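Local coordinates for conserved hypothetical protein TM0937 (Thermotoga maritima, PDB 2ESH) that is of uncertain function but probably acts as a PadR-like transcriptional regulator that binds DNA through a winged helix-turn-helix domain, at residues G11-S16 against I41-I46; D58-E61 against S66-W69; S62-T67 against K87-E92. One frame throughout, in Å; residues are numbered along the deposited sequence.

Interaction 1: residues G11-S16 against I41-I46; sequences GWWLAS and IEIPGI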
ATOM      1  N   GLY A  11       6.748  -4.273  -4.375  1.00 38.63           N
ATOM      2  CA  GLY A  11       6.861  -4.428  -2.914  1.00 39.30           C
ATOM      3  C   GLY A  11       6.516  -3.160  -2.113  1.00 38.25           C
ATOM      4  O   GLY A  11       5.652  -3.191  -1.262  1.00 38.40           O
ATOM      5  N   TRP A  12       7.091  -2.024  -2.514  1.00 36.98           N
ATOM      6  CA  TRP A  12       6.947  -0.794  -1.803  1.00 35.46           C
ATOM      7  C   TRP A  12       5.549  -0.268  -2.064  1.00 34.89           C
ATOM      8  O   TRP A  12       4.843   0.202  -1.209  1.00 32.93           O
ATOM      9  CB  TRP A  12       8.022   0.186  -2.305  1.00 34.13           C
ATOM     10  CG  TRP A  12       7.910   1.509  -1.628  1.00 31.54           C
ATOM     11  CD1 TRP A  12       8.430   1.821  -0.424  1.00 29.88           C
ATOM     12  CD2 TRP A  12       7.243   2.699  -2.106  1.00 29.78           C
ATOM     13  NE1 TRP A  12       8.111   3.126  -0.082  1.00 32.94           N
ATOM     14  CE2 TRP A  12       7.394   3.697  -1.091  1.00 28.69           C
ATOM     15  CE3 TRP A  12       6.563   3.027  -3.282  1.00 30.34           C
ATOM     16  CZ2 TRP A  12       6.926   5.011  -1.226  1.00 25.90           C
ATOM     17  CZ3 TRP A  12       6.087   4.342  -3.429  1.00 30.70           C
ATOM     18  CH2 TRP A  12       6.254   5.315  -2.401  1.00 31.56           C
ATOM     19  N   TRP A  13       5.151  -0.391  -3.303  1.00 36.90           N
ATOM     20  CA  TRP A  13       3.868   0.114  -3.731  1.00 36.54           C
ATOM     21  C   TRP A  13       2.728  -0.732  -3.137  1.00 36.89           C
ATOM     22  O   TRP A  13       1.662  -0.192  -2.796  1.00 36.78           O
ATOM     23  CB  TRP A  13       3.839   0.094  -5.256  1.00 36.79           C
ATOM     24  CG  TRP A  13       2.661   0.821  -5.794  1.00 37.12           C
ATOM     25  CD1 TRP A  13       1.462   0.296  -6.120  1.00 40.03           C
ATOM     26  CD2 TRP A  13       2.556   2.212  -5.987  1.00 36.51           C
ATOM     27  NE1 TRP A  13       0.632   1.279  -6.602  1.00 40.12           N
ATOM     28  CE2 TRP A  13       1.276   2.474  -6.500  1.00 37.60           C
ATOM     29  CE3 TRP A  13       3.460   3.277  -5.849  1.00 43.81           C
ATOM     30  CZ2 TRP A  13       0.840   3.777  -6.824  1.00 44.83           C
ATOM     31  CZ3 TRP A  13       3.017   4.602  -6.177  1.00 42.25           C
ATOM     32  CH2 TRP A  13       1.734   4.828  -6.645  1.00 40.06           C
ATOM     33  N   LEU A  14       2.937  -2.046  -3.000  1.00 35.96           N
ATOM     34  CA  LEU A  14       1.943  -2.880  -2.302  1.00 36.60           C
ATOM     35  C   LEU A  14       1.796  -2.541  -0.756  1.00 36.77           C
ATOM     36  O   LEU A  14       0.702  -2.222  -0.264  1.00 38.07           O
ATOM     37  CB  LEU A  14       2.257  -4.397  -2.539  1.00 36.36           C
ATOM     38  CG  LEU A  14       1.153  -5.389  -2.048  1.00 38.69           C
ATOM     39  CD1 LEU A  14      -0.247  -5.249  -2.762  1.00 36.70           C
ATOM     40  CD2 LEU A  14       1.679  -6.874  -2.096  1.00 39.72           C
ATOM     41  N   ALA A  15       2.901  -2.567  -0.016  1.00 35.52           N
ATOM     42  CA  ALA A  15       2.916  -2.233   1.434  1.00 34.60           C
ATOM     43  C   ALA A  15       2.268  -0.887   1.676  1.00 34.75           C
ATOM     44  O   ALA A  15       1.496  -0.750   2.611  1.00 34.28           O
ATOM     45  CB  ALA A  15       4.320  -2.238   1.971  1.00 34.28           C
ATOM     46  N   SER A  16       2.606   0.094   0.827  1.00 34.11           N
ATOM     47  CA  SER A  16       2.185   1.459   0.989  1.00 33.85           C
ATOM     48  C   SER A  16       0.718   1.514   0.842  1.00 33.48           C
ATOM     49  O   SER A  16       0.050   2.159   1.629  1.00 32.85           O
ATOM     50  CB  SER A  16       2.866   2.398  -0.029  1.00 32.24           C
ATOM     51  OG  SER A  16       4.265   2.383   0.339  1.00 37.41           O
ATOM     52  N   ILE A  41      -4.018  -0.730 -11.261  1.00 73.25           N
ATOM     53  CA  ILE A  41      -2.806  -0.056 -11.843  1.00 70.08           C
ATOM     54  C   ILE A  41      -2.928   1.018 -12.960  1.00 68.02           C
ATOM     55  O   ILE A  41      -3.302   0.726 -14.120  1.00 67.33           O
ATOM     56  CB  ILE A  41      -1.746  -1.057 -12.379  1.00 70.47           C
ATOM     57  CG1 ILE A  41      -2.319  -2.510 -12.492  1.00 72.69           C
ATOM     58  CG2 ILE A  41      -0.566  -0.932 -11.540  1.00 66.75           C
ATOM     59  CD1 ILE A  41      -1.755  -3.413 -13.628  1.00 75.77           C
ATOM     60  N   GLU A  42      -2.538   2.238 -12.615  1.00 64.04           N
ATOM     61  CA  GLU A  42      -2.196   3.191 -13.642  1.00 61.63           C
ATOM     62  C   GLU A  42      -0.672   3.226 -13.890  1.00 58.48           C
ATOM     63  O   GLU A  42      -0.191   4.166 -14.504  1.00 58.74           O
ATOM     64  CB  GLU A  42      -2.760   4.588 -13.285  1.00 62.74           C
ATOM     65  CG  GLU A  42      -3.655   5.189 -14.408  1.00 63.65           C
ATOM     66  CD  GLU A  42      -4.997   4.508 -14.506  1.00 68.23           C
ATOM     67  OE1 GLU A  42      -5.468   3.918 -13.497  1.00 67.74           O
ATOM     68  OE2 GLU A  42      -5.590   4.531 -15.609  1.00 72.95           O
ATOM     69  N   ILE A  43       0.035   2.169 -13.435  1.00 54.71           N
ATOM     70  CA  ILE A  43       1.507   2.044 -13.277  1.00 50.90           C
ATOM     71  C   ILE A  43       2.048   0.880 -14.099  1.00 48.90           C
ATOM     72  O   ILE A  43       1.776  -0.249 -13.769  1.00 46.31           O
ATOM     73  CB  ILE A  43       1.960   1.727 -11.764  1.00 51.90           C
ATOM     74  CG1 ILE A  43       1.302   2.679 -10.746  1.00 52.11           C
ATOM     75  CG2 ILE A  43       3.530   1.650 -11.614  1.00 49.95           C
ATOM     76  CD1 ILE A  43       1.741   4.156 -10.860  1.00 47.57           C
ATOM     77  N   PRO A  44       2.821   1.160 -15.184  1.00 48.82           N
ATOM     78  CA  PRO A  44       3.325   0.086 -16.068  1.00 49.19           C
ATOM     79  C   PRO A  44       4.073  -1.052 -15.354  1.00 50.98           C
ATOM     80  O   PRO A  44       4.996  -0.810 -14.548  1.00 50.11           O
ATOM     81  CB  PRO A  44       4.263   0.850 -17.020  1.00 48.11           C
ATOM     82  CG  PRO A  44       3.656   2.217 -17.091  1.00 45.18           C
ATOM     83  CD  PRO A  44       3.227   2.490 -15.688  1.00 46.91           C
ATOM     84  N   GLY A  45       3.629  -2.285 -15.613  1.00 53.44           N
ATOM     85  CA  GLY A  45       4.341  -3.458 -15.168  1.00 56.95           C
ATOM     86  C   GLY A  45       4.007  -4.028 -13.799  1.00 61.03           C
ATOM     87  O   GLY A  45       4.518  -5.107 -13.457  1.00 62.13           O
ATOM     88  N   ILE A  46       3.177  -3.353 -12.999  1.00 62.95           N
ATOM     89  CA  ILE A  46       3.028  -3.795 -11.618  1.00 66.31           C
ATOM     90  C   ILE A  46       1.963  -4.870 -11.314  1.00 68.38           C
ATOM     91  O   ILE A  46       2.269  -5.893 -10.640  1.00 69.00           O
ATOM     92  CB  ILE A  46       3.111  -2.659 -10.539  1.00 66.31           C
ATOM     93  CG1 ILE A  46       1.804  -1.929 -10.399  1.00 67.29           C
ATOM     94  CG2 ILE A  46       4.269  -1.690 -10.795  1.00 66.84           C
ATOM     95  CD1 ILE A  46       1.679  -1.315  -9.021  1.00 70.98           C
TER

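Interaction 2: residues D58-E61 against S66-W69; sequences DLEE and STEW. With CA (calcium ion), chain B.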
ATOM      1  N   ASP A  58       3.637  -8.806   8.093  1.00 37.28           N
ATOM      2  CA  ASP A  58       4.878  -7.994   8.027  1.00 36.83           C
ATOM      3  C   ASP A  58       4.707  -6.566   8.626  1.00 35.68           C
ATOM      4  O   ASP A  58       5.559  -6.082   9.324  1.00 37.07           O
ATOM      5  CB  ASP A  58       5.324  -7.913   6.540  1.00 38.67           C
ATOM      6  CG  ASP A  58       6.045  -9.227   6.042  1.00 42.10           C
ATOM      7  OD1 ASP A  58       6.291 -10.131   6.858  1.00 42.20           O
ATOM      8  OD2 ASP A  58       6.313  -9.381   4.813  1.00 46.33           O
ATOM      9  N   LEU A  59       3.605  -5.915   8.356  1.00 32.82           N
ATOM     10  CA  LEU A  59       3.424  -4.555   8.778  1.00 34.54           C
ATOM     11  C   LEU A  59       3.089  -4.586  10.285  1.00 37.28           C
ATOM     12  O   LEU A  59       3.561  -3.709  11.076  1.00 38.00           O
ATOM     13  CB  LEU A  59       2.278  -3.922   7.987  1.00 33.71           C
ATOM     14  CG  LEU A  59       2.500  -3.414   6.566  1.00 34.69           C
ATOM     15  CD1 LEU A  59       1.197  -3.051   5.932  1.00 32.00           C
ATOM     16  CD2 LEU A  59       3.503  -2.187   6.504  1.00 33.42           C
ATOM     17  N   GLU A  60       2.330  -5.636  10.678  1.00 37.98           N
ATOM     18  CA  GLU A  60       2.106  -6.010  12.091  1.00 38.78           C
ATOM     19  C   GLU A  60       3.332  -6.311  12.894  1.00 37.80           C
ATOM     20  O   GLU A  60       3.519  -5.718  13.928  1.00 37.65           O
ATOM     21  CB  GLU A  60       1.102  -7.155  12.235  1.00 39.57           C
ATOM     22  CG  GLU A  60       0.529  -7.280  13.711  1.00 40.26           C
ATOM     23  CD  GLU A  60      -0.282  -8.598  13.908  1.00 45.42           C
ATOM     24  OE1 GLU A  60      -0.167  -9.515  13.047  1.00 42.85           O
ATOM     25  OE2 GLU A  60      -0.973  -8.742  14.953  1.00 48.78           O
ATOM     26  N   GLU A  61       4.154  -7.253  12.445  1.00 38.50           N
ATOM     27  CA  GLU A  61       5.415  -7.475  13.080  1.00 39.49           C
ATOM     28  C   GLU A  61       6.256  -6.190  13.292  1.00 41.36           C
ATOM     29  O   GLU A  61       7.027  -6.090  14.278  1.00 40.81           O
ATOM     30  CB  GLU A  61       6.251  -8.455  12.302  1.00 39.91           C
ATOM     31  CG  GLU A  61       7.573  -8.815  13.024  1.00 44.57           C
ATOM     32  CD  GLU A  61       8.077 -10.175  12.532  1.00 57.95           C
ATOM     33  OE1 GLU A  61       8.016 -10.444  11.288  1.00 58.32           O
ATOM     34  OE2 GLU A  61       8.506 -11.003  13.383  1.00 65.22           O
ATOM     35  N   SER A  66      -1.793  -2.810  14.406  1.00 31.17           N
ATOM     36  CA  SER A  66      -2.179  -3.733  15.513  1.00 32.90           C
ATOM     37  C   SER A  66      -3.344  -4.633  15.072  1.00 34.57           C
ATOM     38  O   SER A  66      -4.003  -4.368  14.076  1.00 36.26           O
ATOM     39  CB  SER A  66      -2.586  -2.981  16.763  1.00 31.10           C
ATOM     40  OG  SER A  66      -3.745  -2.205  16.478  1.00 33.90           O
ATOM     41  N   THR A  67      -3.682  -5.625  15.887  1.00 37.34           N
ATOM     42  CA  THR A  67      -4.641  -6.655  15.459  1.00 38.00           C
ATOM     43  C   THR A  67      -5.655  -6.969  16.584  1.00 39.04           C
ATOM     44  O   THR A  67      -5.334  -6.932  17.723  1.00 37.77           O
ATOM     45  CB  THR A  67      -3.719  -7.753  15.028  1.00 38.18           C
ATOM     46  OG1 THR A  67      -3.986  -8.204  13.697  1.00 42.40           O
ATOM     47  CG2 THR A  67      -3.419  -8.717  16.015  1.00 29.90           C
ATOM     48  N   GLU A  68      -6.897  -7.253  16.254  1.00 40.66           N
ATOM     49  CA  GLU A  68      -7.824  -7.747  17.243  1.00 40.66           C
ATOM     50  C   GLU A  68      -8.818  -8.636  16.498  1.00 38.21           C
ATOM     51  O   GLU A  68      -9.290  -8.255  15.493  1.00 35.25           O
ATOM     52  CB  GLU A  68      -8.528  -6.562  17.910  1.00 42.34           C
ATOM     53  CG  GLU A  68      -9.589  -6.961  18.946  1.00 50.09           C
ATOM     54  CD  GLU A  68     -10.185  -5.748  19.625  1.00 57.51           C
ATOM     55  OE1 GLU A  68     -11.188  -5.207  19.089  1.00 65.26           O
ATOM     56  OE2 GLU A  68      -9.601  -5.277  20.644  1.00 65.74           O
ATOM     57  N   TRP A  69      -9.112  -9.836  17.010  1.00 37.26           N
ATOM     58  CA  TRP A  69     -10.138 -10.721  16.405  1.00 35.24           C
ATOM     59  C   TRP A  69     -11.562 -10.232  16.573  1.00 35.50           C
ATOM     60  O   TRP A  69     -11.905  -9.889  17.660  1.00 37.26           O
ATOM     61  CB  TRP A  69     -10.012 -12.101  16.998  1.00 33.11           C
ATOM     62  CG  TRP A  69      -8.798 -12.798  16.503  1.00 30.37           C
ATOM     63  CD1 TRP A  69      -7.512 -12.763  17.077  1.00 27.18           C
ATOM     64  CD2 TRP A  69      -8.682 -13.617  15.327  1.00 29.39           C
ATOM     65  NE1 TRP A  69      -6.651 -13.567  16.367  1.00 29.38           N
ATOM     66  CE2 TRP A  69      -7.333 -14.085  15.269  1.00 29.82           C
ATOM     67  CE3 TRP A  69      -9.571 -14.014  14.320  1.00 32.86           C
ATOM     68  CZ2 TRP A  69      -6.869 -14.910  14.224  1.00 28.30           C
ATOM     69  CZ3 TRP A  69      -9.093 -14.918  13.306  1.00 32.85           C
ATOM     70  CH2 TRP A  69      -7.757 -15.328  13.278  1.00 26.13           C
TER
HETATM   71 CA    CA B2000      -3.889  -7.220  19.852  1.00 61.41          CA
HETATM   72  O   HOH W   1      -4.204  -9.144  18.344  1.00 38.87           O

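Interaction 3: residues S62-T67 against K87-E92; sequences SGFLST and KLYLRE. With CA (calcium ion), chain B.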
ATOM      1  N   SER A  62       6.141  -5.240  12.355  1.00 42.18           N
ATOM      2  CA  SER A  62       7.010  -4.064  12.361  1.00 41.92           C
ATOM      3  C   SER A  62       6.419  -2.985  13.225  1.00 40.46           C
ATOM      4  O   SER A  62       7.101  -1.982  13.508  1.00 40.41           O
ATOM      5  CB  SER A  62       7.296  -3.612  10.907  1.00 43.41           C
ATOM      6  OG  SER A  62       8.036  -4.679  10.206  1.00 46.52           O
ATOM      7  N   GLY A  63       5.151  -3.180  13.635  1.00 39.08           N
ATOM      8  CA  GLY A  63       4.463  -2.337  14.644  1.00 35.75           C
ATOM      9  C   GLY A  63       3.688  -1.200  13.989  1.00 36.45           C
ATOM     10  O   GLY A  63       3.245  -0.225  14.661  1.00 33.74           O
ATOM     11  N   PHE A  64       3.434  -1.344  12.682  1.00 35.22           N
ATOM     12  CA  PHE A  64       2.722  -0.281  11.941  1.00 34.27           C
ATOM     13  C   PHE A  64       1.243  -0.545  11.972  1.00 34.16           C
ATOM     14  O   PHE A  64       0.423   0.282  11.568  1.00 34.92           O
ATOM     15  CB  PHE A  64       3.239  -0.215  10.490  1.00 35.40           C
ATOM     16  CG  PHE A  64       4.713   0.104  10.398  1.00 37.73           C
ATOM     17  CD1 PHE A  64       5.284   1.087  11.252  1.00 36.17           C
ATOM     18  CD2 PHE A  64       5.527  -0.552   9.481  1.00 38.86           C
ATOM     19  CE1 PHE A  64       6.629   1.380  11.192  1.00 37.98           C
ATOM     20  CE2 PHE A  64       6.901  -0.233   9.349  1.00 35.79           C
ATOM     21  CZ  PHE A  64       7.456   0.721  10.219  1.00 40.20           C
ATOM     22  N   LEU A  65       0.914  -1.733  12.434  1.00 31.81           N
ATOM     23  CA  LEU A  65      -0.474  -2.184  12.479  1.00 31.57           C
ATOM     24  C   LEU A  65      -0.623  -2.956  13.776  1.00 30.98           C
ATOM     25  O   LEU A  65       0.329  -3.686  14.182  1.00 29.38           O
ATOM     26  CB  LEU A  65      -0.773  -3.204  11.323  1.00 31.57           C
ATOM     27  CG  LEU A  65      -0.917  -2.746   9.874  1.00 28.86           C
ATOM     28  CD1 LEU A  65      -1.491  -3.764   8.986  1.00 24.47           C
ATOM     29  CD2 LEU A  65      -1.739  -1.452   9.740  1.00 25.10           C
ATOM     30  N   SER A  66      -1.793  -2.810  14.406  1.00 31.17           N
ATOM     31  CA  SER A  66      -2.179  -3.733  15.513  1.00 32.90           C
ATOM     32  C   SER A  66      -3.344  -4.633  15.072  1.00 34.57           C
ATOM     33  O   SER A  66      -4.003  -4.368  14.076  1.00 36.26           O
ATOM     34  CB  SER A  66      -2.586  -2.981  16.763  1.00 31.10           C
ATOM     35  OG  SER A  66      -3.745  -2.205  16.478  1.00 33.90           O
ATOM     36  N   THR A  67      -3.682  -5.625  15.887  1.00 37.34           N
ATOM     37  CA  THR A  67      -4.641  -6.655  15.459  1.00 38.00           C
ATOM     38  C   THR A  67      -5.655  -6.969  16.584  1.00 39.04           C
ATOM     39  O   THR A  67      -5.334  -6.932  17.723  1.00 37.77           O
ATOM     40  CB  THR A  67      -3.719  -7.753  15.028  1.00 38.18           C
ATOM     41  OG1 THR A  67      -3.986  -8.204  13.697  1.00 42.40           O
ATOM     42  CG2 THR A  67      -3.419  -8.717  16.015  1.00 29.90           C
ATOM     43  N   LYS A  87       1.368   5.404  11.190  1.00 33.32           N
ATOM     44  CA  LYS A  87       1.139   6.719  10.632  1.00 35.12           C
ATOM     45  C   LYS A  87       2.421   7.518  10.324  1.00 33.61           C
ATOM     46  O   LYS A  87       2.476   8.213   9.313  1.00 34.55           O
ATOM     47  CB  LYS A  87       0.178   7.558  11.482  1.00 35.46           C
ATOM     48  CG  LYS A  87      -1.219   7.035  11.448  1.00 35.36           C
ATOM     49  CD  LYS A  87      -2.057   7.914  12.362  1.00 43.22           C
ATOM     50  CE  LYS A  87      -3.530   8.106  11.888  1.00 51.61           C
ATOM     51  NZ  LYS A  87      -4.145   9.516  12.244  1.00 49.28           N
ATOM     52  N   LEU A  88       3.430   7.378  11.147  1.00 33.33           N
ATOM     53  CA  LEU A  88       4.774   7.983  10.885  1.00 33.92           C
ATOM     54  C   LEU A  88       5.461   7.359   9.668  1.00 33.24           C
ATOM     55  O   LEU A  88       6.090   8.030   8.867  1.00 34.03           O
ATOM     56  CB  LEU A  88       5.674   7.921  12.152  1.00 31.82           C
ATOM     57  CG  LEU A  88       5.221   8.884  13.302  1.00 35.23           C
ATOM     58  CD1 LEU A  88       5.909   8.541  14.588  1.00 30.65           C
ATOM     59  CD2 LEU A  88       5.585  10.379  12.934  1.00 30.60           C
ATOM     60  N   TYR A  89       5.283   6.065   9.489  1.00 34.68           N
ATOM     61  CA  TYR A  89       5.825   5.352   8.313  1.00 34.37           C
ATOM     62  C   TYR A  89       5.101   5.842   7.092  1.00 34.63           C
ATOM     63  O   TYR A  89       5.730   6.159   6.027  1.00 34.76           O
ATOM     64  CB  TYR A  89       5.669   3.874   8.499  1.00 34.54           C
ATOM     65  CG  TYR A  89       6.231   3.007   7.428  1.00 35.62           C
ATOM     66  CD1 TYR A  89       7.607   2.708   7.384  1.00 37.96           C
ATOM     67  CD2 TYR A  89       5.408   2.420   6.510  1.00 36.64           C
ATOM     68  CE1 TYR A  89       8.119   1.828   6.443  1.00 41.40           C
ATOM     69  CE2 TYR A  89       5.917   1.526   5.546  1.00 39.44           C
ATOM     70  CZ  TYR A  89       7.240   1.225   5.539  1.00 39.33           C
ATOM     71  OH  TYR A  89       7.697   0.391   4.606  1.00 41.36           O
ATOM     72  N   LEU A  90       3.815   6.077   7.274  1.00 34.25           N
ATOM     73  CA  LEU A  90       3.017   6.670   6.204  1.00 35.02           C
ATOM     74  C   LEU A  90       3.401   8.065   5.728  1.00 35.50           C
ATOM     75  O   LEU A  90       3.279   8.370   4.509  1.00 36.65           O
ATOM     76  CB  LEU A  90       1.533   6.678   6.600  1.00 35.14           C
ATOM     77  CG  LEU A  90       0.425   6.413   5.556  1.00 36.85           C
ATOM     78  CD1 LEU A  90       0.647   5.288   4.540  1.00 35.64           C
ATOM     79  CD2 LEU A  90      -0.890   6.210   6.231  1.00 35.53           C
ATOM     80  N   ARG A  91       3.719   8.963   6.661  1.00 34.87           N
ATOM     81  CA  ARG A  91       4.258  10.281   6.307  1.00 35.31           C
ATOM     82  C   ARG A  91       5.593  10.127   5.516  1.00 33.89           C
ATOM     83  O   ARG A  91       5.859  10.880   4.631  1.00 36.09           O
ATOM     84  CB  ARG A  91       4.551  11.113   7.554  1.00 34.92           C
ATOM     85  CG  ARG A  91       3.353  11.623   8.297  1.00 39.65           C
ATOM     86  CD  ARG A  91       3.803  12.361   9.638  1.00 42.22           C
ATOM     87  NE  ARG A  91       2.658  12.659  10.477  1.00 40.31           N
ATOM     88  CZ  ARG A  91       1.698  13.564  10.193  1.00 41.21           C
ATOM     89  NH1 ARG A  91       1.712  14.332   9.078  1.00 34.64           N
ATOM     90  NH2 ARG A  91       0.710  13.709  11.066  1.00 36.79           N
ATOM     91  N   GLU A  92       6.431   9.189   5.875  1.00 31.96           N
ATOM     92  CA  GLU A  92       7.612   8.896   5.073  1.00 33.35           C
ATOM     93  C   GLU A  92       7.253   8.448   3.638  1.00 33.13           C
ATOM     94  O   GLU A  92       7.946   8.792   2.732  1.00 36.75           O
ATOM     95  CB  GLU A  92       8.412   7.783   5.725  1.00 32.29           C
ATOM     96  CG  GLU A  92       9.168   8.157   7.047  1.00 33.51           C
ATOM     97  CD  GLU A  92      10.103   6.968   7.512  1.00 37.64           C
ATOM     98  OE1 GLU A  92       9.669   5.786   7.488  1.00 31.85           O
ATOM     99  OE2 GLU A  92      11.304   7.205   7.832  1.00 40.58           O
TER
HETATM  100 CA    CA B2000      -3.889  -7.220  19.852  1.00 61.41          CA
HETATM  101  O   HOH W   1      -4.204  -9.144  18.344  1.00 38.87           O

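Interaction 1: residues G11-S16 against I41-I46
The indole of Trp13 meets two isoleucines on the same side of its plane: the CG1 of Ile43 stands 4.0 Å above the plane, offset toward the rim of the six-membered ring, while the CD1 of Ile46 approaches the five-membered ring obliquely. The tryptophan belongs to helix 8-24, the first helix of a fold consistent with the winged helix-turn-helix of PadR-like regulators, and the isoleucines to the loop between helices 29-37 and 52-61. Ile43 begins and Ile46 ends a type II beta turn with Pro44 and Gly45 at its centre, which brings both aliphatic side chains toward the helix; its closing bond, from Ile46 N to Ile43 O, is weak at 3.5 Å. CG of Trp13 is trans to the backbone N (chi1 -170°), and the ring is thereby carried out from the helix to the loop. Ile46 crosses it at about a right angle, its CD1 lying 3.3 Å from CD1 of Trp13, a tight packing distance. Ile43 comes from the opposite direction, CG1 reaching CZ2 of Trp13 at 4.1 Å. No hydrogen bond spans the two segments, so the join is purely apolar. Phe9 extends the patch by touching both isoleucines, and Leu97 of helix 84-116 also packs on Trp13. One turn along the helix, Ser16 OG lies 3.7 Å over the centre of the Trp12 ring and donates a 2.7 Å bond to Trp12 O, which Ser16 N reaches from the opposite face of the carbonyl plane.

Interaction 2: residues D58-E61 against S66-W69
Thr67 turns two groups to different neighbours: its carbonyl O binds a calcium ion at 2.6 Å, and its side chain faces Glu60. A water oxygen is a second ligand, 2.5 Å from the calcium. Glu60, in the last turn of helix 52-61, has CG trans to its backbone N (chi1 -163°) and an extended chain beyond, so that its carboxylate is pushed across to strand 65-70 and meets the threonine side chain at about a right angle. The carboxylate carbon CD of Glu60 lies 3.7 Å from CB of Thr67 and as far from its OG1. The hydroxyl makes no hydrogen bond with the acid, because the angle is poor although OE2 of Glu60 is 3.3 Å from OG1 of Thr67; the still closer approach of OE2 to the methyl group is doubtful. OE2 remains 5.9 Å from the calcium, too far to be a ligand, yet its charge may favour a cation nearby. Replacing Glu60 by an alanine takes away the carboxylate, which would probably leave a gap beside the Thr67 side chain and the calcium without this negative charge nearby. Thr67 also touches Lys78 and Tyr80 of the neighbouring strand, and backbone bonds of Ser66 with Arg81 and of Glu68 with Ile79 pair the strands. The arrangement joins the end of the probable recognition helix to the beta hairpin wing of a winged helix domain.

Interaction 3: residues S62-T67 against K87-E92
A Schellman motif ends helix 52-61 at Gly63, whose positive phi turns the chain into strand 65-70, and Phe64, the next residue, uses its ring to meet helix 84-116. Phe64 and Tyr89 form an offset stack, with centroids 4.2 Å apart and planes inclined by 21°. The overlap is displaced toward one end of each ring: CZ of Phe64 is 3.5 Å from CD1 of Tyr89, and CE2 of Phe64 sits over the tyrosine face near its rim. The same phenylalanine face also receives a CH-pi contact from CB of Tyr89, 3.9 Å from the ring centroid and only 16° off the normal. On the opposite face lies the carbonyl O of Ser62, 4.1 Å above the plane, so the ring is sandwiched between the helix-ending turn and the tyrosine. The ring of Tyr89 lies anti to its backbone N (chi1 -177°), which lays it over the rim of Phe64 beside CB. The turn itself is fixed by backbone bonds of Phe64 with Thr83, by Gly63 O to Thr83 OG1, and by Ser62 OG to Asp58 O. Leu19 of helix 8-24 packs against Tyr89 as well. With no hydrogen bond between these two segments, their contact is made by dispersion and pi interactions, and the offset lets one face of Phe64 take both CB and the ring of Tyr89.

In the fold
From the N terminus, interaction 1 comes first, closing a long loop that returns past helix 29-37 to the face of helix 8-24. The chain then enters helix 52-61, and interaction 2 closes a short loop by folding strand 65-70 back beside that helix. Interaction 3 starts within this loop, at the turn 62-64, and ends beyond the hairpin on helix 84-116, so the two loops cross and share Ser66 and Thr67. A probable backbone bond from Phe64 N to Leu59 O also links them. Interaction 1 touches interaction 2 where Ala15 O packs on Leu59 CD1. Together they tie the helical core, the hairpin and the long C-terminal helix.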